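PDB 2OZ8: Mll7089 protein from Mesorhizobium loti, which is of unknown function but belongs to the enolase superfamily, probably binds magnesium and may act as a hydro-lyase. Local coordinates for residues A[171-174]-A[175-179]; A[195-198]-A[199-203]; A[60-63]-A[64-68]. All blocks are in the same frame, centred on the assembly; numbering follows the deposited sequence.

Contact 1. Residues A[171-174]-A[175-179]; sequences RDFD and RDLRR. With SO4 (sulfate ion), chain D.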
# COMPACT_ATOMS: atom_id res chain seq x y z
N ARG A 171 10.69 -0.83 35.80
CA ARG A 171 9.95 -2.09 35.82
C ARG A 171 8.63 -1.99 36.61
O ARG A 171 7.62 -2.57 36.23
CB ARG A 171 10.81 -3.21 36.41
CG ARG A 171 11.49 -4.12 35.37
CD ARG A 171 12.51 -5.12 35.99
NE ARG A 171 11.89 -6.34 36.58
CZ ARG A 171 11.52 -6.50 37.86
NH1 ARG A 171 11.67 -5.52 38.76
NH2 ARG A 171 10.98 -7.65 38.25
N ASP A 172 8.66 -1.24 37.71
CA ASP A 172 7.48 -0.97 38.50
C ASP A 172 6.95 0.40 38.07
O ASP A 172 7.55 1.43 38.33
CB ASP A 172 7.81 -1.09 40.01
CG ASP A 172 6.70 -0.55 40.93
OD1 ASP A 172 5.52 -0.97 40.86
OD2 ASP A 172 7.02 0.29 41.78
N PHE A 173 5.82 0.38 37.35
CA PHE A 173 5.21 1.60 36.85
C PHE A 173 4.93 2.59 37.96
O PHE A 173 4.98 3.79 37.73
CB PHE A 173 3.95 1.30 36.04
CG PHE A 173 3.37 2.49 35.36
CD1 PHE A 173 4.19 3.35 34.62
CD2 PHE A 173 2.02 2.77 35.45
CE1 PHE A 173 3.67 4.46 34.00
CE2 PHE A 173 1.48 3.91 34.81
CZ PHE A 173 2.30 4.74 34.08
N ASP A 174 4.68 2.12 39.17
CA ASP A 174 4.47 3.03 40.30
C ASP A 174 5.65 3.96 40.59
O ASP A 174 5.43 5.08 40.98
CB ASP A 174 3.99 2.26 41.55
CG ASP A 174 2.49 2.08 41.57
OD1 ASP A 174 1.76 3.10 41.49
OD2 ASP A 174 2.01 0.93 41.64
N ARG A 175 6.88 3.51 40.36
CA ARG A 175 8.08 4.35 40.47
C ARG A 175 8.09 5.56 39.48
O ARG A 175 8.39 6.70 39.89
CB ARG A 175 9.34 3.48 40.41
CG ARG A 175 10.67 4.20 40.77
CD ARG A 175 11.75 3.27 41.48
NE ARG A 175 11.37 2.74 42.80
CZ ARG A 175 11.33 1.44 43.14
NH1 ARG A 175 11.68 0.50 42.26
NH2 ARG A 175 10.95 1.08 44.37
N ASP A 176 7.72 5.33 38.21
CA ASP A 176 7.45 6.40 37.24
C ASP A 176 6.33 7.32 37.70
O ASP A 176 6.43 8.56 37.56
CB ASP A 176 7.01 5.84 35.89
CG ASP A 176 8.06 4.97 35.23
OD1 ASP A 176 9.20 4.89 35.71
OD2 ASP A 176 7.76 4.36 34.20
N LEU A 177 5.25 6.76 38.23
CA LEU A 177 4.20 7.69 38.69
C LEU A 177 4.64 8.51 39.88
O LEU A 177 4.29 9.69 40.01
CB LEU A 177 2.89 6.98 38.97
CG LEU A 177 2.11 6.51 37.75
CD1 LEU A 177 0.99 5.57 38.23
CD2 LEU A 177 1.55 7.71 36.97
N ARG A 178 5.44 7.91 40.74
CA ARG A 178 5.96 8.61 41.88
C ARG A 178 6.90 9.73 41.48
O ARG A 178 6.80 10.83 42.05
CB ARG A 178 6.70 7.64 42.77
CG ARG A 178 6.57 7.91 44.27
CD ARG A 178 6.41 6.53 44.98
NE ARG A 178 7.59 5.69 44.75
CZ ARG A 178 8.85 6.08 44.99
NH1 ARG A 178 9.09 7.33 45.46
NH2 ARG A 178 9.86 5.22 44.76
N ARG A 179 7.81 9.46 40.54
CA ARG A 179 8.71 10.53 40.04
C ARG A 179 7.94 11.73 39.47
O ARG A 179 8.35 12.85 39.70
CB ARG A 179 9.72 10.01 38.99
CG ARG A 179 10.76 9.06 39.55
CD ARG A 179 11.62 9.71 40.68
NE ARG A 179 12.97 10.06 40.23
CZ ARG A 179 14.10 9.83 40.89
NH1 ARG A 179 14.10 9.27 42.09
NH2 ARG A 179 15.25 10.21 40.34
S SO4 D . 14.21 -0.77 37.20
O1 SO4 D . 15.23 -0.41 36.19
O2 SO4 D . 13.01 -1.04 36.41
O3 SO4 D . 14.52 -1.97 38.00
O4 SO4 D . 14.06 0.34 38.17

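Contact 2. Residues A[195-198]-A[199-203]; sequences IDPN and EAWTS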
# COMPACT_ATOMS: atom_id res chain seq x y z
N ILE A 195 8.49 13.19 29.35
CA ILE A 195 9.05 11.95 29.85
C ILE A 195 9.87 11.23 28.80
O ILE A 195 9.56 11.33 27.63
CB ILE A 195 7.99 10.97 30.43
CG1 ILE A 195 6.93 10.65 29.41
CG2 ILE A 195 7.38 11.53 31.74
CD1 ILE A 195 6.11 9.40 29.73
N ASP A 196 10.89 10.50 29.24
CA ASP A 196 11.81 9.77 28.38
C ASP A 196 12.04 8.36 28.92
O ASP A 196 12.86 8.18 29.79
CB ASP A 196 13.13 10.49 28.35
CG ASP A 196 14.10 9.91 27.32
OD1 ASP A 196 13.88 8.80 26.76
OD2 ASP A 196 15.12 10.58 27.08
N PRO A 197 11.28 7.36 28.43
CA PRO A 197 11.44 5.95 28.80
C PRO A 197 12.66 5.27 28.18
O PRO A 197 12.99 4.15 28.57
CB PRO A 197 10.20 5.29 28.16
CG PRO A 197 9.24 6.45 27.86
CD PRO A 197 10.17 7.56 27.48
N ASN A 198 13.29 5.89 27.19
CA ASN A 198 14.44 5.31 26.52
C ASN A 198 14.26 3.86 26.10
O ASN A 198 15.10 2.99 26.41
CB ASN A 198 15.67 5.43 27.37
CG ASN A 198 16.81 5.97 26.60
OD1 ASN A 198 17.49 5.24 25.86
ND2 ASN A 198 17.02 7.30 26.71
N GLU A 199 13.15 3.63 25.39
CA GLU A 199 12.82 2.37 24.74
C GLU A 199 12.40 1.27 25.71
O GLU A 199 12.32 0.10 25.34
CB GLU A 199 13.95 1.86 23.80
CG GLU A 199 14.50 2.81 22.73
CD GLU A 199 15.46 2.11 21.67
OE1 GLU A 199 16.45 1.45 21.99
OE2 GLU A 199 15.26 2.21 20.45
N ALA A 200 12.16 1.62 26.97
CA ALA A 200 11.77 0.64 27.97
C ALA A 200 10.44 -0.02 27.66
O ALA A 200 10.15 -1.11 28.16
CB ALA A 200 11.73 1.28 29.39
N TRP A 201 9.61 0.62 26.85
CA TRP A 201 8.23 0.11 26.67
C TRP A 201 8.04 -0.57 25.31
O TRP A 201 8.79 -0.33 24.40
CB TRP A 201 7.23 1.23 26.86
CG TRP A 201 7.29 1.87 28.21
CD1 TRP A 201 7.72 1.30 29.37
CD2 TRP A 201 6.81 3.18 28.56
NE1 TRP A 201 7.56 2.18 30.43
CE2 TRP A 201 7.03 3.35 29.96
CE3 TRP A 201 6.22 4.21 27.84
CZ2 TRP A 201 6.65 4.51 30.66
CZ3 TRP A 201 5.84 5.40 28.54
CH2 TRP A 201 6.07 5.52 29.95
N THR A 202 7.09 -1.50 25.23
CA THR A 202 6.55 -1.95 23.96
C THR A 202 5.34 -1.03 23.56
O THR A 202 4.77 -0.28 24.40
CB THR A 202 6.12 -3.44 24.08
OG1 THR A 202 5.31 -3.61 25.24
CG2 THR A 202 7.34 -4.40 24.19
N SER A 203 4.93 -1.07 22.31
CA SER A 203 3.95 -0.06 21.83
C SER A 203 2.65 0.05 22.60
O SER A 203 2.28 1.18 23.00
CB SER A 203 3.66 -0.16 20.33
OG SER A 203 3.09 -1.41 20.03

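Contact 3. Residues A[60-63]-A[64-68]; sequences QQEI and ESVFE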
# COMPACT_ATOMS: atom_id res chain seq x y z
N GLN A 60 45.51 9.32 24.83
CA GLN A 60 45.63 10.47 23.96
C GLN A 60 46.34 10.02 22.69
O GLN A 60 45.89 10.33 21.61
CB GLN A 60 46.44 11.58 24.64
CG GLN A 60 46.24 13.02 24.15
CD GLN A 60 46.52 14.10 25.27
OE1 GLN A 60 45.75 14.26 26.31
NE2 GLN A 60 47.60 14.87 25.04
N GLN A 61 47.41 9.24 22.83
CA GLN A 61 48.23 8.82 21.71
C GLN A 61 47.48 7.86 20.74
O GLN A 61 47.69 7.91 19.53
CB GLN A 61 49.56 8.20 22.22
CG GLN A 61 50.66 8.00 21.14
CD GLN A 61 51.90 7.20 21.64
OE1 GLN A 61 52.73 7.69 22.42
NE2 GLN A 61 52.04 5.98 21.14
N GLU A 62 46.65 6.97 21.30
CA GLU A 62 45.86 6.08 20.49
C GLU A 62 44.85 6.94 19.65
O GLU A 62 44.73 6.75 18.44
CB GLU A 62 45.21 5.01 21.36
CG GLU A 62 44.54 3.82 20.64
CD GLU A 62 45.38 3.17 19.47
OE1 GLU A 62 46.66 3.22 19.43
OE2 GLU A 62 44.71 2.60 18.58
N ILE A 63 44.19 7.91 20.30
CA ILE A 63 43.27 8.83 19.64
C ILE A 63 43.96 9.60 18.47
O ILE A 63 43.42 9.68 17.34
CB ILE A 63 42.67 9.83 20.65
CG1 ILE A 63 41.99 9.09 21.82
CG2 ILE A 63 41.66 10.74 19.97
CD1 ILE A 63 41.45 9.99 22.95
N GLU A 64 45.15 10.13 18.74
CA GLU A 64 45.92 10.86 17.75
C GLU A 64 46.31 9.98 16.54
O GLU A 64 46.26 10.43 15.41
CB GLU A 64 47.14 11.53 18.38
CG GLU A 64 46.81 12.84 19.05
CD GLU A 64 47.96 13.50 19.87
OE1 GLU A 64 48.94 12.82 20.29
OE2 GLU A 64 47.86 14.75 20.08
N SER A 65 46.67 8.73 16.78
CA SER A 65 47.10 7.85 15.70
C SER A 65 45.94 7.41 14.82
O SER A 65 46.08 7.30 13.62
CB SER A 65 47.85 6.66 16.26
OG SER A 65 49.07 7.13 16.86
N VAL A 66 44.78 7.18 15.41
CA VAL A 66 43.61 6.78 14.66
C VAL A 66 43.10 7.98 13.86
O VAL A 66 42.87 7.88 12.66
CB VAL A 66 42.56 6.19 15.61
CG1 VAL A 66 41.27 5.90 14.89
CG2 VAL A 66 43.12 4.91 16.26
N PHE A 67 42.95 9.13 14.50
CA PHE A 67 42.55 10.33 13.76
C PHE A 67 43.47 10.63 12.57
O PHE A 67 42.96 10.84 11.47
CB PHE A 67 42.43 11.55 14.67
CG PHE A 67 41.75 12.72 14.05
CD1 PHE A 67 40.35 12.84 14.07
CD2 PHE A 67 42.49 13.75 13.46
CE1 PHE A 67 39.70 13.99 13.51
CE2 PHE A 67 41.81 14.89 12.87
CZ PHE A 67 40.43 15.00 12.92
N GLU A 68 44.80 10.63 12.80
CA GLU A 68 45.79 10.83 11.72
C GLU A 68 45.60 9.85 10.55
O GLU A 68 45.65 10.24 9.41
CB GLU A 68 47.25 10.78 12.24
CG GLU A 68 48.26 11.52 11.32
CD GLU A 68 49.57 11.98 12.02
OE1 GLU A 68 50.67 11.72 11.44
OE2 GLU A 68 49.52 12.62 13.14

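Contact 1. Residues A[171-174]-A[175-179]
Phe173 O accepts the amide of Leu177 (N to O 3.0 Å) and Asp174 O that of Arg178 (N to O 2.8 Å), the opening bonds of helix 173-184, while just ahead of them Arg175 N reaches Asp172 O by a more bent bond (N-H...O 138°) that turns the chain into the helix. One turn apart, Phe173 and Leu177 pair their side chains: Leu177 CG sits over one face of the Phe173 ring, toward its rim and 4.2 Å from the centroid, in a CH-pi contact, and Leu177 CD1 comes within 3.8 Å of Phe173 CE2. A chi1 of -173° puts Phe173 CG anti to the backbone N and brings the ring beside Leu177, one turn on. Asp176 meets the same ring at its edge, OD2 3.7 Å from CD1, its carboxylate almost perpendicular to the ring; both its oxygens are engaged by backbone amides, OD1 by His170 and OD2 by Gly169, which ties the helix to the preceding loop. Replacing Phe173 with an alanine would probably open a gap beside Leu177 and against Lys209, Ala212 and Ile213 of helix 203-215. Exposed Arg178 turns to Asp146 in a salt bridge. Such a helix start, with an apolar flank pressed on the next helix, belongs to a beta-alpha-beta crossover of an enolase-type TIM barrel.

Contact 2. Residues A[195-198]-A[199-203]
A type I' beta turn from Pro197 to Ala200 carries the chain out of the C-terminal end of barrel strand 192-196, the end at which enzymes of the enolase superfamily build their active sites. Ala200 N closes the turn on Pro197 O at 3.1 Å, approaching from above the carbonyl plane; the same oxygen also takes the hydroxyl of Ser24. The two central residues have positive phi, 48° at Asn198, a residue type that tolerates the left-handed conformation well, and 73° at Glu199, where it is less usual. Their polar ends find partners beyond the turn: Asn198 OD1 bonds to Tyr252, and Glu199 OE2 forms a salt bridge with Arg229.

On the other flank the turn is packed by Trp201. Pro197 CG lies over the six-membered ring of the indole, 3.8 Å from its centroid, in a CH-pi contact, and Pro197 CB stands above the middle of the whole ring system. A flat, electron-rich indole suits the rigid pyrrolidine, which offers the CH groups of CB and CG to its face. Ile195 adds its tip, CD1 lying 3.9 Å from Trp201 CH2 as the two side chains cross at about a right angle.

The carboxylate of Asp196 is held from two sources: OD1 receives a weak bond from Asn198 N (3.0 Å), and OD2 forms a salt bridge with Lys167. Asp196 also touches Glu224 at the end of the next strand, an acidic pairing consistent with the magnesium site of relatives; the salt bridge to Lys167, with the weak bond from Asn198 N, would limit how far the carboxylate of this probable metal ligand can turn.

Contact 3. Residues A[60-63]-A[64-68]
Ser65 grips the carbonyl of Gln61 twice, with its backbone N at 3.0 Å and its hydroxyl OG at 3.1 Å from Gln61 O, the two donors reaching that oxygen from opposite faces of its plane. The hydroxyl can do so because OG stands beside the backbone N, anti to the carbonyl carbon (chi1 -66°), and so bends back over the previous turn. A serine suits this partly exposed position: it is small, and the helix itself satisfies its hydroxyl.

The tightly packed side is that of Ile63 and Phe67. Their backbones are joined by a bond of 2.9 Å from Phe67 N to Ile63 O, and their apolar side chains are buried, beta-branched isoleucine and broad phenylalanine filling space against the sheet rather than each other. Val66 is buried as well, and at its border the bent chain of Glu62 (chi2 46°) brings OE2 to 3.6 Å from Val66 CG2. That carboxylate is not left to the methyl group: OE2 forms a salt bridge with Arg363 of the third subunit.

Toward solvent the helix is looser. Gln61 and Glu68 are exposed, and Gln61 meets the following turn mainly through its backbone. Glu64 is intermediate, its CG resting 3.7 Å from Gln60 O, while Gln60 hands its own OE1 to the amide of Arg12.

Helix 60-70 therefore lies with one face on the antiparallel sheet of the N-terminal capping domain, as in enolase-superfamily proteins: Ile63 reaches Ile10 on strand 5-17 and Ala34 on strand 27-40, and Phe67 packs on Leu36 and Leu38, stands edge-to-face with Phe102, and meets Trp72 and Leu75 of the short helix 72-75.

How the contacts relate
Contacts 1 and 2 are successive pieces of the barrel, with centres 13 Å apart, and they touch: Asp176 OD2 of contact 1 lies 3.7 Å from Trp201 CZ2 of contact 2, so the helix start packs on the loop that follows the next strand. Contact 2 is the one that carries a probable metal ligand, and contact 1 stands behind it, at the surface. Contact 3 precedes both in the chain and lies on the helix beside the antiparallel sheet, its centre about 37 Å from that of contact 2 and about 44 Å from that of contact 1. Contacts 2 and 3 nevertheless both meet the third subunit, through Arg91 and Arg363 of that chain respectively.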